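Local coordinates for protein ferritin light chain (Trichoplusia ni, PDB 1Z6O) that forms, as the light chain, 24-subunit secreted ferritin shells with the heavy chain and probably helps nucleate the ferric mineral core that stores iron in soluble form, at residues L47-E50 with R51-Y55; K128-D131 with T132-L136; Y202-D205 with E206-Q209. One frame throughout, in Å; residues are numbered along the deposited sequence.

Contact 1 of 3, residues L47-E50 with R51-Y55; sequences LHLE and RSYDY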
# COMPACT_ATOMS: atom_id res chain seq x y z
N LEU A 47 -5.62 -24.12 -49.16
CA LEU A 47 -4.45 -24.95 -48.84
C LEU A 47 -4.23 -24.96 -47.32
O LEU A 47 -3.95 -26.01 -46.73
CB LEU A 47 -3.20 -24.41 -49.55
CG LEU A 47 -1.88 -25.15 -49.29
CD1 LEU A 47 -1.99 -26.63 -49.70
CD2 LEU A 47 -0.76 -24.46 -50.10
N HIS A 48 -4.36 -23.80 -46.67
CA HIS A 48 -4.18 -23.76 -45.21
C HIS A 48 -5.27 -24.58 -44.52
O HIS A 48 -5.01 -25.25 -43.53
CB HIS A 48 -4.24 -22.32 -44.67
CG HIS A 48 -2.95 -21.57 -44.82
ND1 HIS A 48 -2.59 -20.91 -45.98
CD2 HIS A 48 -1.92 -21.39 -43.95
CE1 HIS A 48 -1.40 -20.36 -45.82
NE2 HIS A 48 -0.97 -20.64 -44.60
N LEU A 49 -6.49 -24.52 -45.05
CA LEU A 49 -7.59 -25.26 -44.44
C LEU A 49 -7.31 -26.77 -44.49
O LEU A 49 -7.45 -27.48 -43.49
CB LEU A 49 -8.89 -24.94 -45.19
CG LEU A 49 -10.16 -25.69 -44.76
CD1 LEU A 49 -10.43 -25.48 -43.26
CD2 LEU A 49 -11.34 -25.18 -45.60
N GLU A 50 -6.91 -27.25 -45.66
CA GLU A 50 -6.60 -28.66 -45.83
C GLU A 50 -5.44 -29.07 -44.94
O GLU A 50 -5.49 -30.10 -44.27
CB GLU A 50 -6.26 -28.96 -47.30
CG GLU A 50 -7.43 -28.67 -48.24
CD GLU A 50 -7.07 -28.68 -49.72
OE1 GLU A 50 -5.88 -28.46 -50.06
OE2 GLU A 50 -7.98 -28.89 -50.55
N ARG A 51 -4.38 -28.26 -44.93
CA ARG A 51 -3.24 -28.61 -44.09
C ARG A 51 -3.58 -28.56 -42.60
O ARG A 51 -3.03 -29.35 -41.83
CB ARG A 51 -2.04 -27.70 -44.36
CG ARG A 51 -1.39 -27.92 -45.72
CD ARG A 51 -0.95 -29.37 -45.93
NE ARG A 51 -0.29 -29.53 -47.22
CZ ARG A 51 -0.30 -30.64 -47.95
NH1 ARG A 51 -0.95 -31.71 -47.51
NH2 ARG A 51 0.32 -30.67 -49.12
N SER A 52 -4.47 -27.65 -42.18
CA SER A 52 -4.80 -27.60 -40.76
C SER A 52 -5.35 -28.95 -40.31
O SER A 52 -4.99 -29.45 -39.24
CB SER A 52 -5.81 -26.48 -40.41
OG SER A 52 -7.11 -26.75 -40.89
N TYR A 53 -6.21 -29.55 -41.13
CA TYR A 53 -6.77 -30.85 -40.77
C TYR A 53 -5.75 -31.99 -40.94
O TYR A 53 -5.79 -32.96 -40.18
CB TYR A 53 -8.08 -31.11 -41.53
CG TYR A 53 -9.26 -30.45 -40.81
CD1 TYR A 53 -9.91 -29.33 -41.34
CD2 TYR A 53 -9.68 -30.94 -39.58
CE1 TYR A 53 -10.97 -28.71 -40.64
CE2 TYR A 53 -10.72 -30.33 -38.88
CZ TYR A 53 -11.36 -29.23 -39.41
OH TYR A 53 -12.40 -28.67 -38.71
N ASP A 54 -4.82 -31.89 -41.90
CA ASP A 54 -3.78 -32.92 -42.03
C ASP A 54 -2.93 -32.91 -40.74
O ASP A 54 -2.61 -33.95 -40.17
CB ASP A 54 -2.81 -32.63 -43.20
CG ASP A 54 -3.44 -32.85 -44.56
OD1 ASP A 54 -4.38 -33.67 -44.66
OD2 ASP A 54 -2.99 -32.22 -45.54
N TYR A 55 -2.53 -31.72 -40.30
CA TYR A 55 -1.72 -31.59 -39.09
C TYR A 55 -2.49 -32.09 -37.86
O TYR A 55 -1.91 -32.67 -36.94
CB TYR A 55 -1.30 -30.13 -38.88
CG TYR A 55 -0.35 -29.61 -39.95
CD1 TYR A 55 -0.40 -28.27 -40.34
CD2 TYR A 55 0.60 -30.44 -40.55
CE1 TYR A 55 0.49 -27.76 -41.30
CE2 TYR A 55 1.50 -29.94 -41.52
CZ TYR A 55 1.43 -28.60 -41.88
OH TYR A 55 2.31 -28.07 -42.81
O HOH W 1 -6.91 -32.20 -44.93

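Contact 2 of 3, residues K128-D131 with T132-L136; sequences KALD and TQKEL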
# COMPACT_ATOMS: atom_id res chain seq x y z
N LYS A 128 7.72 -34.80 -43.64
CA LYS A 128 6.49 -34.38 -44.31
C LYS A 128 6.09 -32.98 -43.83
O LYS A 128 5.63 -32.17 -44.62
CB LYS A 128 5.35 -35.36 -44.03
CG LYS A 128 4.13 -35.18 -44.94
CD LYS A 128 4.49 -35.56 -46.38
CE LYS A 128 3.28 -35.88 -47.26
NZ LYS A 128 2.45 -34.68 -47.61
N ALA A 129 6.26 -32.71 -42.54
CA ALA A 129 5.92 -31.38 -42.03
C ALA A 129 6.82 -30.35 -42.72
O ALA A 129 6.37 -29.28 -43.13
CB ALA A 129 6.11 -31.32 -40.50
N LEU A 130 8.11 -30.67 -42.84
CA LEU A 130 9.06 -29.77 -43.48
C LEU A 130 8.63 -29.51 -44.93
O LEU A 130 8.56 -28.36 -45.37
CB LEU A 130 10.47 -30.36 -43.44
CG LEU A 130 11.58 -29.57 -44.16
CD1 LEU A 130 11.74 -28.18 -43.53
CD2 LEU A 130 12.91 -30.36 -44.06
N ASP A 131 8.33 -30.58 -45.68
CA ASP A 131 7.90 -30.42 -47.07
C ASP A 131 6.62 -29.59 -47.21
O ASP A 131 6.52 -28.75 -48.10
CB ASP A 131 7.62 -31.78 -47.73
CG ASP A 131 8.88 -32.61 -47.94
OD1 ASP A 131 9.98 -32.04 -48.12
OD2 ASP A 131 8.77 -33.86 -47.94
N THR A 132 5.63 -29.84 -46.36
CA THR A 132 4.39 -29.08 -46.47
C THR A 132 4.58 -27.61 -46.09
O THR A 132 3.91 -26.74 -46.64
CB THR A 132 3.24 -29.70 -45.62
OG1 THR A 132 3.63 -29.77 -44.25
CG2 THR A 132 2.91 -31.11 -46.12
N GLN A 133 5.48 -27.32 -45.15
CA GLN A 133 5.72 -25.92 -44.80
C GLN A 133 6.48 -25.23 -45.95
O GLN A 133 6.21 -24.08 -46.27
CB GLN A 133 6.50 -25.80 -43.47
CG GLN A 133 5.63 -26.18 -42.24
CD GLN A 133 4.53 -25.15 -41.97
OE1 GLN A 133 3.35 -25.49 -41.82
NE2 GLN A 133 4.93 -23.90 -41.90
N LYS A 134 7.41 -25.94 -46.59
CA LYS A 134 8.12 -25.35 -47.74
C LYS A 134 7.11 -25.08 -48.86
O LYS A 134 7.24 -24.09 -49.58
CB LYS A 134 9.21 -26.29 -48.26
CG LYS A 134 10.45 -26.36 -47.36
CD LYS A 134 11.58 -27.16 -48.05
CE LYS A 134 12.80 -27.25 -47.13
NZ LYS A 134 13.99 -27.86 -47.83
N GLU A 135 6.13 -25.96 -49.02
CA GLU A 135 5.12 -25.76 -50.05
C GLU A 135 4.29 -24.51 -49.72
O GLU A 135 4.00 -23.71 -50.61
CB GLU A 135 4.20 -26.99 -50.19
CG GLU A 135 3.04 -26.76 -51.17
CD GLU A 135 2.11 -27.96 -51.32
OE1 GLU A 135 1.66 -28.53 -50.30
OE2 GLU A 135 1.81 -28.34 -52.47
N LEU A 136 3.90 -24.34 -48.46
CA LEU A 136 3.15 -23.13 -48.08
C LEU A 136 4.00 -21.88 -48.34
O LEU A 136 3.49 -20.85 -48.80
CB LEU A 136 2.77 -23.17 -46.60
CG LEU A 136 1.65 -24.13 -46.19
CD1 LEU A 136 1.60 -24.27 -44.67
CD2 LEU A 136 0.32 -23.61 -46.72

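Contact 3 of 3, residues Y202-D205 with E206-Q209; sequences YVFD and EYLQ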
# COMPACT_ATOMS: atom_id res chain seq x y z
N TYR A 202 13.00 -40.57 -27.16
CA TYR A 202 12.33 -40.21 -25.91
C TYR A 202 12.83 -38.84 -25.44
O TYR A 202 12.05 -37.94 -25.11
CB TYR A 202 12.63 -41.28 -24.85
CG TYR A 202 12.20 -40.91 -23.45
CD1 TYR A 202 10.85 -40.66 -23.15
CD2 TYR A 202 13.13 -40.83 -22.42
CE1 TYR A 202 10.45 -40.34 -21.84
CE2 TYR A 202 12.73 -40.52 -21.11
CZ TYR A 202 11.40 -40.28 -20.83
OH TYR A 202 11.02 -40.00 -19.54
N VAL A 203 14.15 -38.67 -25.41
CA VAL A 203 14.74 -37.39 -24.99
C VAL A 203 14.32 -36.26 -25.93
O VAL A 203 14.01 -35.14 -25.50
CB VAL A 203 16.29 -37.51 -24.94
CG1 VAL A 203 16.93 -36.12 -24.81
CG2 VAL A 203 16.69 -38.40 -23.74
N PHE A 204 14.31 -36.54 -27.23
CA PHE A 204 13.92 -35.53 -28.21
C PHE A 204 12.46 -35.13 -28.01
O PHE A 204 12.12 -33.94 -28.08
CB PHE A 204 14.14 -36.04 -29.63
CG PHE A 204 13.99 -34.98 -30.68
CD1 PHE A 204 15.00 -34.04 -30.89
CD2 PHE A 204 12.81 -34.87 -31.41
CE1 PHE A 204 14.84 -33.01 -31.82
CE2 PHE A 204 12.64 -33.84 -32.35
CZ PHE A 204 13.65 -32.91 -32.55
N ASP A 205 11.58 -36.10 -27.78
CA ASP A 205 10.17 -35.78 -27.55
C ASP A 205 10.01 -34.90 -26.30
O ASP A 205 9.19 -33.98 -26.29
CB ASP A 205 9.32 -37.04 -27.39
CG ASP A 205 7.84 -36.70 -27.18
OD1 ASP A 205 7.37 -36.66 -26.02
OD2 ASP A 205 7.14 -36.45 -28.19
N GLU A 206 10.78 -35.18 -25.25
CA GLU A 206 10.70 -34.38 -24.03
C GLU A 206 11.17 -32.95 -24.34
O GLU A 206 10.62 -31.97 -23.82
CB GLU A 206 11.58 -35.00 -22.93
CG GLU A 206 11.05 -36.34 -22.40
CD GLU A 206 9.75 -36.18 -21.62
OE1 GLU A 206 9.70 -35.31 -20.72
OE2 GLU A 206 8.77 -36.92 -21.89
N TYR A 207 12.19 -32.84 -25.18
CA TYR A 207 12.71 -31.54 -25.59
C TYR A 207 11.62 -30.76 -26.35
O TYR A 207 11.44 -29.56 -26.14
CB TYR A 207 13.93 -31.74 -26.50
CG TYR A 207 14.38 -30.49 -27.22
CD1 TYR A 207 15.00 -29.45 -26.52
CD2 TYR A 207 14.21 -30.36 -28.60
CE1 TYR A 207 15.44 -28.31 -27.18
CE2 TYR A 207 14.66 -29.21 -29.27
CZ TYR A 207 15.28 -28.20 -28.55
OH TYR A 207 15.74 -27.07 -29.20
N LEU A 208 10.89 -31.43 -27.24
CA LEU A 208 9.82 -30.75 -27.97
C LEU A 208 8.74 -30.26 -27.01
O LEU A 208 8.17 -29.18 -27.21
CB LEU A 208 9.18 -31.67 -29.02
CG LEU A 208 10.02 -32.02 -30.26
CD1 LEU A 208 9.18 -32.86 -31.22
CD2 LEU A 208 10.50 -30.74 -30.96
N GLN A 209 8.44 -31.04 -25.98
CA GLN A 209 7.42 -30.61 -25.02
C GLN A 209 7.79 -29.29 -24.36
O GLN A 209 6.93 -28.49 -24.03
CB GLN A 209 7.22 -31.67 -23.94
CG GLN A 209 6.54 -32.93 -24.45
CD GLN A 209 6.40 -33.97 -23.36
OE1 GLN A 209 5.92 -33.68 -22.27
NE2 GLN A 209 6.80 -35.21 -23.66
O HOH W 2 8.20 -38.37 -24.13

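Contact 1 of 3, residues L47-E50 with R51-Y55
The guanidinium of Arg51 meets Leu47 one turn back on the same helix: methyl CD1 of Leu47 approaches Arg51 NE obliquely, at 4.2 Å. At the edge of the guanidinium, close to its plane, lies Asp54 OD2, held by Arg51 NH1 at 2.9 Å in a salt bridge spanning three residues. A bend at chi2 of Arg51 (-56°) keeps the chain close to the helix, with its CG 3.3 Å from Leu47 O. A second flat group, the Tyr53 ring, runs alongside Leu49 and points the same way, its CE1 4.2 Å from Leu49 CD1.

Ser52 OG donates to Leu49 O at 2.7 Å. Its chi1 of 71° sets OG between the backbone N and the carbonyl carbon, facing the preceding turn. The same carbonyl also takes a weak bond from Tyr53 N, so two donors share it. Glu50 O is likewise shared, between Asp54 N and a water that also donates to Asp54 OD1.

Helix 37-61, one of the four helices of the ferritin bundle, has neighbours on several sides. His48 packs on helix 70-96, as does Leu49 through Trp84, and Leu47 leans on Leu136 of helix 122-148, where Glu135 gives Arg51 NH2 a second salt bridge. Tyr53, and Leu49 in part, meet the ferritin heavy chain, whose Ser36 bonds to Tyr53 OH.

Contact 2 of 3, residues K128-D131 with T132-L136
Residues 128-131 and 132-136 form a local contact along one helix, about two and a half turns of helix 122-148, which is a member of the ferritin four-helix bundle. The contact is buried, enclosed partly by the bundle and partly by a second light-chain subunit. Its frame is regular alpha-helical hydrogen bonding, of which the bond from Lys134 N to Leu130 O, 2.9 Å, is representative.

Thr132 adds a side-chain element to that frame. Its OG1 lies 3.0 Å from Ala129 O and 3.1 Å from Lys128 O, and a chi1 of 58° is what places the hydroxyl within bonding distance of both carbonyls of the preceding turn; which of them takes its proton is unsettled. The same oxygen is also hydrogen-bonded to Tyr55 OH of helix 37-61. The other branch of Thr132, CG2, meets Lys128: the two side chains cross at about a right angle, with Lys128 NZ 3.9 Å from the methyl. Bends at chi2 and chi4 fold the lysine chain to bring its end there.

Toward the second subunit the bonding is polar. Both carboxylate oxygens of Asp131 accept backbone N-H groups there, OD1 from Cys4 and OD2 from Tyr5 of that subunit, while Lys134 NZ donates to the carbonyls of its Asn25 and Val27. Two oppositely charged side chains, not in contact with each other, thus each bind main chain of the neighbour. Lys134 reaches its carbonyls in an extended form, and its aliphatic part crosses Leu130 on the way, CE resting 3.9 Å from Leu130 CD1.

Contact 3 of 3, residues Y202-D205 with E206-Q209
Apolar packing joins Phe204 to Leu208 one turn on, in the short C-terminal helix 197-211 that ferritins add to their four-helix bundle. Phe204 CE2 approaches Leu208 CD1 at 3.8 Å, the leucine slanting past the ring, and Tyr207 CD2 also nears the phenylalanine obliquely. Glu206 CG sits over one face of the Tyr202 ring, 4.1 Å above its plane and displaced toward the rim, helped there by a bend at chi2 (-68°).

Hydrogen bonding by side chains centres on Asp205 and Gln209. Gln209 NE2 donates to the syn side of Asp205 OD1 at 2.8 Å, rising 30° out of the carboxylate plane, and the amide is turned 63° against that carboxylate. A weak second bond runs from NE2 to Glu206 OE2. A water lies 2.7 Å from each of Asp205 OD1 and Glu206 OE2. With an alanine in place of Gln209 the amide would be gone, and Asp205 OD1 would probably be left with one donor fewer and Glu206 OE2 without its weak bond from the amide.

The two carboxylates come within 4.4 Å, OD1 of Asp205 to OE2 of Glu206. Their charges are probably tolerable because each has further partners: backbone N-H groups of Gly71 and Phe72, at the start of helix 70-96, for Asp205, and Lys185 of a heavy chain for Glu206.

In the fold
Contacts 1 and 2 lie near the centre of the folded chain, about 8 and 10 Å from it, on neighbouring bundle helices. Their centres are about 11 Å apart and their side chains interlock, the Arg51 guanidinium touching the Thr132 methyl. Contact 3, on the C-terminal helix, is peripheral, about 27 Å from the chain's centre, and its own centre is about 25 Å from that of contact 1 and 21 Å from that of contact 2. Yet neighbours cover it: two heavy chains, against one for 47-55 and another light chain for 128-136. Hydroxyl-to-carbonyl bonds mark contacts 1 and 2; contact 3 has a side-chain amide-to-carboxylate bond and two close carboxylates.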